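Local coordinates for protein acetolactate synthase isozyme 1 large subunit (Escherichia coli, PDB 6LPI) that is the large subunit of a thiamine diphosphate-dependent enzyme and holds thiamine diphosphate, flavin-adenine dinucleotide and a magnesium ion, at residues B[15-20]-B[43-48]; B[28-33]-B[51-56]; B[37-42]-B[173-178]. One frame throughout, in Å; residues are numbered along the deposited sequence.

Contact 1. Residues B[15-20]-B[43-48]; sequences GAEFIV and YDALSQ
Ala45 turns its methyl to helix 15-25 and meets three residues there. The nearest is Val20, with Val20 CG2 3.6 Å from Ala45 CB. Glu17 lends its backbone, Glu17 N lying 3.7 Å from Ala45 CB, and its CG passes the same methyl at 4.0 Å. Ala16 comes in methyl to methyl, Ala16 CB lying 4.0 Å from Ala45 CB. Val20 is the next residue by buried area. CG2 is its touching branch and stands anti to the carbonyl carbon, with CG1 anti to the backbone N (chi1 176°). Val20 CG2 also lies 3.8 Å from Leu46 N and 4.2 Å from Leu46 CB. Small residues let the axes of 15-20 and 43-47 approach to 8.2 Å, crossing at -52°. The two helices flank strand 30-33 in sequence and belong to the N-terminal thiamine diphosphate-binding domain, an alpha/beta fold built on a parallel sheet. Helix 147-159 packs against Phe18 and Ile19. The Glu17 and Gln48 side of the contact is polar and looser. Glu17 runs out extended beyond CG, and Glu17 OE2 stays 4.3 Å from Gln48 NE2, too far for a bond. The other carboxylate oxygen, OE1, accepts a hydrogen bond from Thr14 N just before the helix.

Contact 2. Residues B[28-33]-B[51-56]; sequences IKIVTG and QIRHIL
Val31 and Ile52 meet on the packed side of this strand pair, Val31 CG2 lying 3.7 Å from Ile52 CG2. The two side chains cross at a slant. On the other face of the sheet Ile30 CG2 touches Ile55 CD1, where helix 60-74 packs on Ile30 and Leu431 of helix 422-432 packs on both isoleucines. The backbones between these faces run parallel. Lys29 O accepts from Arg53 N, Arg53 O from Val31 N at 2.9 Å, and Val31 O from Ile55 N at 2.8 Å. Ile55 O takes two donors. Gly33 N lies 3.1 Å from Ile55 O, nearly along the C=O axis, and Thr32 OG1 lies 3.0 Å from Ile55 O, above the carbonyl plane. Thr32 OG1 lies anti to its own N (chi1 173°), which swings the hydroxyl to that oxygen. The exposed side chains of Lys29, Gln51 and Arg53 are looser. Those of Lys29 and Arg53 run alongside each other in the same direction, with Lys29 CE at the edge of the guanidinium, 3.8 Å from Arg53 NH2. The like charges stand 4.3 Å apart, Lys29 NZ to Arg53 NH2, and probably disfavour each other slightly. Gln51 passes Ile28 O loosely with its CG, CD and NE2. Strand 53-56 is outermost in the sheet within this chain. Strand 30-33, helix 40-47 and strand 53-56 form a classical parallel beta-alpha-beta unit.

Contact 3. Residues B[37-42]-B[173-178]; sequences GSILPV and DVQTAV
Gln175 reaches across from the end of helix 172-175 to the start of helix 40-47. Both belong to the alpha/beta fold of the N-terminal region, where a parallel sheet is flanked by helices. Strand 166-171 of that sheet leads straight into helix 172-175. The polar contacts all come from the Gln175 amide, and both across the contact are weak. Gln175 NE2 gives a bent bond to Ser38 O, at 3.1 Å and with 131° at the hydrogen. The same NE2 also donates to Ile170 O, its stronger partner, so the amide nitrogen bridges strand 166-171 and the 3-10 segment at Ser38. Gln175 OE1 receives a long bond from Val42 N, 3.5 Å away. With CG anti to the carbonyl carbon (chi1 -49°) and the chain extended beyond it, the amide is carried out to this segment. The bond to Ile170 O, with the two weak ones, is consistent with NE2 and OE1 being placed as modelled. Ser38 OG is held by Ser84 N, next to Cys83 of the thiamine diphosphate pocket. Van der Waals contacts come from Ile39, Pro41 and Val42, each crossing the Gln175 side chain at about a right angle. Ile39 CD1 comes within 3.7 Å of Gln175 NE2, Pro41 CB lies 3.6 Å from Gln175 OE1, and Val42 touches that oxygen with its CG2. Thr176, which is exposed, turns its hydroxyl back to Lys172 O. Its methyl faces the proline ring instead, Thr176 CG2 lying 3.5 Å from Pro41 CG.

From the N terminus, helix 15-25 comes first, and contact 1 closes a loop when helix 40-47 returns to it. Contact 2 then closes the shorter loop from 28-33 to 51-56. Contact 3 closes a long one, from 37-42 to 173-178. No loop nests inside another; each pair crosses, since the segments alternate along the chain. Contacts 1 and 3 share helix 40-47 and adjoin in space: the backbones of Gly15 and Ala16 hydrogen-bond to those of Ala177 and Gln175. Contacts 1 and 2 meet where Tyr43 sets its ring edge-to-face with His54. Contact 2 pairs strands 30-33 and 53-56; contacts 1 and 3 pack helix 40-47 on helix 15-25 and against the end of helix 172-175.

Contact 1. Residues B[15-20]-B[43-48]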
# COMPACT_ATOMS: atom_id res chain seq x y z
N GLY B 15 21.50 -18.14 -16.20
CA GLY B 15 20.41 -17.68 -15.34
C GLY B 15 20.32 -16.17 -15.24
O GLY B 15 19.23 -15.59 -15.36
N ALA B 16 21.46 -15.49 -15.06
CA ALA B 16 21.45 -14.03 -14.99
C ALA B 16 20.95 -13.42 -16.30
O ALA B 16 20.08 -12.53 -16.30
CB ALA B 16 22.85 -13.53 -14.63
N GLU B 17 21.50 -13.87 -17.43
CA GLU B 17 21.04 -13.38 -18.72
C GLU B 17 19.56 -13.67 -18.93
O GLU B 17 18.85 -12.85 -19.54
CB GLU B 17 21.87 -13.96 -19.87
CG GLU B 17 23.35 -13.63 -19.77
CD GLU B 17 24.20 -14.36 -20.80
OE1 GLU B 17 23.72 -15.39 -21.31
OE2 GLU B 17 25.32 -13.89 -21.10
N PHE B 18 19.06 -14.80 -18.44
CA PHE B 18 17.63 -15.04 -18.58
C PHE B 18 16.81 -14.07 -17.75
O PHE B 18 15.74 -13.64 -18.17
CB PHE B 18 17.24 -16.46 -18.20
CG PHE B 18 15.76 -16.67 -18.24
CD1 PHE B 18 15.13 -16.99 -19.42
CD2 PHE B 18 14.99 -16.49 -17.10
CE1 PHE B 18 13.76 -17.15 -19.46
CE2 PHE B 18 13.64 -16.65 -17.14
CZ PHE B 18 13.02 -16.98 -18.32
N ILE B 19 17.28 -13.77 -16.54
CA ILE B 19 16.54 -12.83 -15.71
C ILE B 19 16.41 -11.50 -16.43
O ILE B 19 15.32 -10.93 -16.55
CB ILE B 19 17.23 -12.66 -14.35
CG1 ILE B 19 17.02 -13.90 -13.48
CG2 ILE B 19 16.66 -11.46 -13.64
CD1 ILE B 19 18.14 -14.09 -12.50
N VAL B 20 17.53 -11.00 -16.96
CA VAL B 20 17.51 -9.72 -17.67
C VAL B 20 16.61 -9.80 -18.90
O VAL B 20 15.82 -8.88 -19.16
CB VAL B 20 18.94 -9.30 -18.05
CG1 VAL B 20 18.90 -8.01 -18.87
CG2 VAL B 20 19.76 -9.11 -16.79
N TYR B 43 24.03 -8.40 -12.39
CA TYR B 43 24.55 -7.10 -12.77
C TYR B 43 25.42 -7.20 -14.02
O TYR B 43 25.31 -6.36 -14.93
CB TYR B 43 25.31 -6.50 -11.59
CG TYR B 43 24.39 -5.69 -10.71
CD1 TYR B 43 23.66 -6.29 -9.67
CD2 TYR B 43 24.20 -4.34 -10.93
CE1 TYR B 43 22.78 -5.54 -8.87
CE2 TYR B 43 23.33 -3.59 -10.13
CZ TYR B 43 22.64 -4.19 -9.11
OH TYR B 43 21.78 -3.44 -8.34
N ASP B 44 26.23 -8.26 -14.13
CA ASP B 44 27.00 -8.48 -15.35
C ASP B 44 26.08 -8.51 -16.56
O ASP B 44 26.21 -7.69 -17.48
CB ASP B 44 27.78 -9.78 -15.26
CG ASP B 44 28.91 -9.83 -16.23
OD1 ASP B 44 29.92 -9.14 -15.97
OD2 ASP B 44 28.80 -10.55 -17.25
N ALA B 45 25.07 -9.39 -16.51
CA ALA B 45 24.10 -9.45 -17.59
C ALA B 45 23.41 -8.11 -17.77
O ALA B 45 23.20 -7.65 -18.90
CB ALA B 45 23.07 -10.54 -17.31
N LEU B 46 23.12 -7.43 -16.66
CA LEU B 46 22.38 -6.19 -16.78
C LEU B 46 23.21 -5.10 -17.43
O LEU B 46 22.66 -4.23 -18.11
CB LEU B 46 21.87 -5.77 -15.40
CG LEU B 46 20.99 -4.55 -15.39
CD1 LEU B 46 19.71 -4.95 -16.08
CD2 LEU B 46 20.70 -4.11 -13.95
N SER B 47 24.54 -5.19 -17.33
CA SER B 47 25.35 -4.19 -18.00
C SER B 47 25.11 -4.20 -19.50
O SER B 47 25.24 -3.15 -20.14
CB SER B 47 26.82 -4.39 -17.69
OG SER B 47 27.32 -5.55 -18.34
N GLN B 48 24.69 -5.34 -20.05
CA GLN B 48 24.56 -5.56 -21.49
C GLN B 48 23.21 -5.17 -22.06
O GLN B 48 23.05 -5.20 -23.28
CB GLN B 48 24.80 -7.04 -21.81
CG GLN B 48 26.23 -7.46 -21.99
CD GLN B 48 26.39 -8.96 -21.85
OE1 GLN B 48 27.50 -9.47 -21.70
NE2 GLN B 48 25.27 -9.68 -21.89

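Contact 2. Residues B[28-33]-B[51-56]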
# COMPACT_ATOMS: atom_id res chain seq x y z
N ILE B 28 10.11 -3.69 -18.69
CA ILE B 28 10.82 -2.87 -17.71
C ILE B 28 11.85 -2.00 -18.42
O ILE B 28 12.67 -2.48 -19.22
CB ILE B 28 11.44 -3.77 -16.63
CG1 ILE B 28 10.38 -4.28 -15.67
CG2 ILE B 28 12.51 -3.04 -15.86
CD1 ILE B 28 9.77 -5.58 -16.06
N LYS B 29 11.80 -0.69 -18.15
CA LYS B 29 12.78 0.26 -18.68
C LYS B 29 13.74 0.75 -17.61
O LYS B 29 14.83 1.20 -17.95
CB LYS B 29 12.05 1.46 -19.33
CG LYS B 29 12.83 2.78 -19.44
CD LYS B 29 11.90 3.99 -19.72
CE LYS B 29 12.40 5.29 -19.06
NZ LYS B 29 11.33 6.08 -18.33
N ILE B 30 13.37 0.63 -16.34
CA ILE B 30 14.17 1.09 -15.21
C ILE B 30 14.19 0.02 -14.13
O ILE B 30 13.17 -0.63 -13.87
CB ILE B 30 13.64 2.43 -14.65
CG1 ILE B 30 13.54 3.49 -15.75
CG2 ILE B 30 14.38 2.88 -13.40
CD1 ILE B 30 12.88 4.77 -15.28
N VAL B 31 15.33 -0.14 -13.50
CA VAL B 31 15.50 -1.08 -12.39
C VAL B 31 16.40 -0.42 -11.36
O VAL B 31 17.42 0.18 -11.71
CB VAL B 31 16.09 -2.42 -12.90
CG1 VAL B 31 16.87 -3.13 -11.82
CG2 VAL B 31 14.98 -3.29 -13.42
N THR B 32 16.08 -0.56 -10.08
CA THR B 32 16.88 0.17 -9.11
C THR B 32 17.35 -0.78 -8.03
O THR B 32 16.58 -1.59 -7.52
CB THR B 32 16.09 1.33 -8.49
OG1 THR B 32 16.85 1.92 -7.43
CG2 THR B 32 14.80 0.84 -7.92
N GLY B 33 18.63 -0.67 -7.68
CA GLY B 33 19.17 -1.53 -6.65
C GLY B 33 20.57 -1.13 -6.26
O GLY B 33 21.00 -0.00 -6.49
N GLN B 51 18.00 -1.89 -23.10
CA GLN B 51 16.65 -1.45 -22.80
C GLN B 51 16.45 -1.04 -21.34
O GLN B 51 15.64 -0.15 -21.06
CB GLN B 51 15.64 -2.56 -23.13
CG GLN B 51 14.23 -2.29 -22.64
CD GLN B 51 13.20 -3.25 -23.18
OE1 GLN B 51 13.54 -4.30 -23.74
NE2 GLN B 51 11.93 -2.91 -22.99
N ILE B 52 17.18 -1.65 -20.40
CA ILE B 52 16.96 -1.44 -18.98
C ILE B 52 18.11 -0.61 -18.43
O ILE B 52 19.27 -1.04 -18.45
CB ILE B 52 16.80 -2.78 -18.23
CG1 ILE B 52 15.70 -3.61 -18.87
CG2 ILE B 52 16.48 -2.57 -16.77
CD1 ILE B 52 15.56 -4.98 -18.27
N ARG B 53 17.79 0.59 -17.95
CA ARG B 53 18.71 1.40 -17.15
C ARG B 53 18.59 1.02 -15.67
O ARG B 53 17.53 0.61 -15.18
CB ARG B 53 18.44 2.90 -17.33
CG ARG B 53 18.91 3.81 -16.17
CD ARG B 53 18.65 5.30 -16.41
NE ARG B 53 17.34 5.55 -17.02
CZ ARG B 53 16.68 6.70 -16.92
NH1 ARG B 53 17.22 7.71 -16.24
NH2 ARG B 53 15.49 6.85 -17.50
N HIS B 54 19.71 1.11 -14.96
CA HIS B 54 19.81 0.75 -13.55
C HIS B 54 20.11 2.01 -12.75
O HIS B 54 21.13 2.66 -12.99
CB HIS B 54 20.91 -0.28 -13.31
CG HIS B 54 21.33 -0.38 -11.88
ND1 HIS B 54 20.68 -1.19 -10.97
CD2 HIS B 54 22.29 0.28 -11.19
CE1 HIS B 54 21.24 -1.04 -9.79
NE2 HIS B 54 22.22 -0.16 -9.89
N ILE B 55 19.27 2.33 -11.78
CA ILE B 55 19.51 3.43 -10.84
C ILE B 55 20.08 2.89 -9.52
O ILE B 55 19.49 2.01 -8.87
CB ILE B 55 18.25 4.27 -10.64
CG1 ILE B 55 18.02 5.15 -11.88
CG2 ILE B 55 18.36 5.14 -9.41
CD1 ILE B 55 17.36 4.49 -13.04
N LEU B 56 21.24 3.44 -9.15
CA LEU B 56 21.98 3.06 -7.95
C LEU B 56 21.47 3.87 -6.77
O LEU B 56 21.72 5.08 -6.67
CB LEU B 56 23.48 3.27 -8.15
CG LEU B 56 24.43 2.85 -7.04
CD1 LEU B 56 24.14 1.41 -6.61
CD2 LEU B 56 25.87 2.99 -7.49

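Contact 3. Residues B[37-42]-B[173-178]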
# COMPACT_ATOMS: atom_id res chain seq x y z
N GLY B 37 28.22 -9.01 -3.84
CA GLY B 37 28.82 -10.23 -4.34
C GLY B 37 27.82 -11.20 -4.94
O GLY B 37 27.89 -11.51 -6.14
N SER B 38 26.83 -11.61 -4.14
CA SER B 38 25.92 -12.68 -4.50
C SER B 38 24.96 -12.31 -5.63
O SER B 38 24.29 -13.20 -6.15
CB SER B 38 25.11 -13.12 -3.28
OG SER B 38 24.76 -12.00 -2.49
N ILE B 39 24.88 -11.03 -6.01
CA ILE B 39 24.05 -10.62 -7.14
C ILE B 39 24.88 -10.10 -8.30
O ILE B 39 24.31 -9.62 -9.30
CB ILE B 39 22.97 -9.60 -6.71
CG1 ILE B 39 21.83 -9.55 -7.72
CG2 ILE B 39 23.55 -8.21 -6.53
CD1 ILE B 39 21.20 -10.86 -8.00
N LEU B 40 26.22 -10.15 -8.21
CA LEU B 40 27.04 -9.59 -9.28
C LEU B 40 26.84 -10.25 -10.65
O LEU B 40 27.01 -9.53 -11.65
CB LEU B 40 28.53 -9.64 -8.91
CG LEU B 40 28.98 -8.63 -7.87
CD1 LEU B 40 30.52 -8.52 -7.86
CD2 LEU B 40 28.31 -7.27 -8.09
N PRO B 41 26.54 -11.55 -10.77
CA PRO B 41 26.24 -12.09 -12.11
C PRO B 41 25.09 -11.38 -12.82
O PRO B 41 25.24 -11.02 -14.00
CB PRO B 41 25.94 -13.56 -11.82
CG PRO B 41 26.74 -13.86 -10.62
CD PRO B 41 26.67 -12.63 -9.77
N VAL B 42 23.95 -11.18 -12.15
CA VAL B 42 22.85 -10.49 -12.81
C VAL B 42 23.30 -9.11 -13.26
O VAL B 42 23.05 -8.69 -14.40
CB VAL B 42 21.62 -10.42 -11.89
CG1 VAL B 42 20.46 -9.72 -12.57
CG2 VAL B 42 21.20 -11.81 -11.51
N ASP B 173 24.90 -19.49 -7.73
CA ASP B 173 25.24 -20.59 -8.63
C ASP B 173 24.10 -20.91 -9.59
O ASP B 173 24.34 -21.56 -10.61
CB ASP B 173 25.66 -21.85 -7.85
CG ASP B 173 24.56 -22.43 -6.98
OD1 ASP B 173 23.78 -21.66 -6.38
OD2 ASP B 173 24.49 -23.67 -6.87
N VAL B 174 22.88 -20.47 -9.30
CA VAL B 174 21.83 -20.54 -10.30
C VAL B 174 21.98 -19.46 -11.35
O VAL B 174 21.74 -19.70 -12.54
CB VAL B 174 20.45 -20.49 -9.62
CG1 VAL B 174 19.37 -20.30 -10.67
CG2 VAL B 174 20.25 -21.79 -8.89
N GLN B 175 22.39 -18.26 -10.93
CA GLN B 175 22.60 -17.17 -11.88
C GLN B 175 23.71 -17.47 -12.89
O GLN B 175 23.62 -17.01 -14.04
CB GLN B 175 22.93 -15.89 -11.13
CG GLN B 175 21.98 -15.60 -10.02
CD GLN B 175 22.40 -14.42 -9.20
OE1 GLN B 175 23.06 -13.50 -9.71
NE2 GLN B 175 22.04 -14.42 -7.92
N THR B 176 24.74 -18.22 -12.51
CA THR B 176 25.87 -18.44 -13.41
C THR B 176 25.82 -19.78 -14.12
O THR B 176 26.67 -20.04 -14.98
CB THR B 176 27.21 -18.37 -12.65
OG1 THR B 176 27.15 -19.23 -11.51
CG2 THR B 176 27.47 -16.93 -12.17
N ALA B 177 24.83 -20.60 -13.81
CA ALA B 177 24.50 -21.78 -14.59
C ALA B 177 24.04 -21.38 -15.99
O ALA B 177 23.77 -20.21 -16.28
CB ALA B 177 23.42 -22.58 -13.87
N VAL B 178 23.98 -22.36 -16.88
CA VAL B 178 23.46 -22.18 -18.23
C VAL B 178 22.36 -23.21 -18.47
O VAL B 178 22.38 -24.32 -17.91
CB VAL B 178 24.60 -22.24 -19.27
CG1 VAL B 178 25.51 -23.42 -19.03
CG2 VAL B 178 24.07 -22.23 -20.70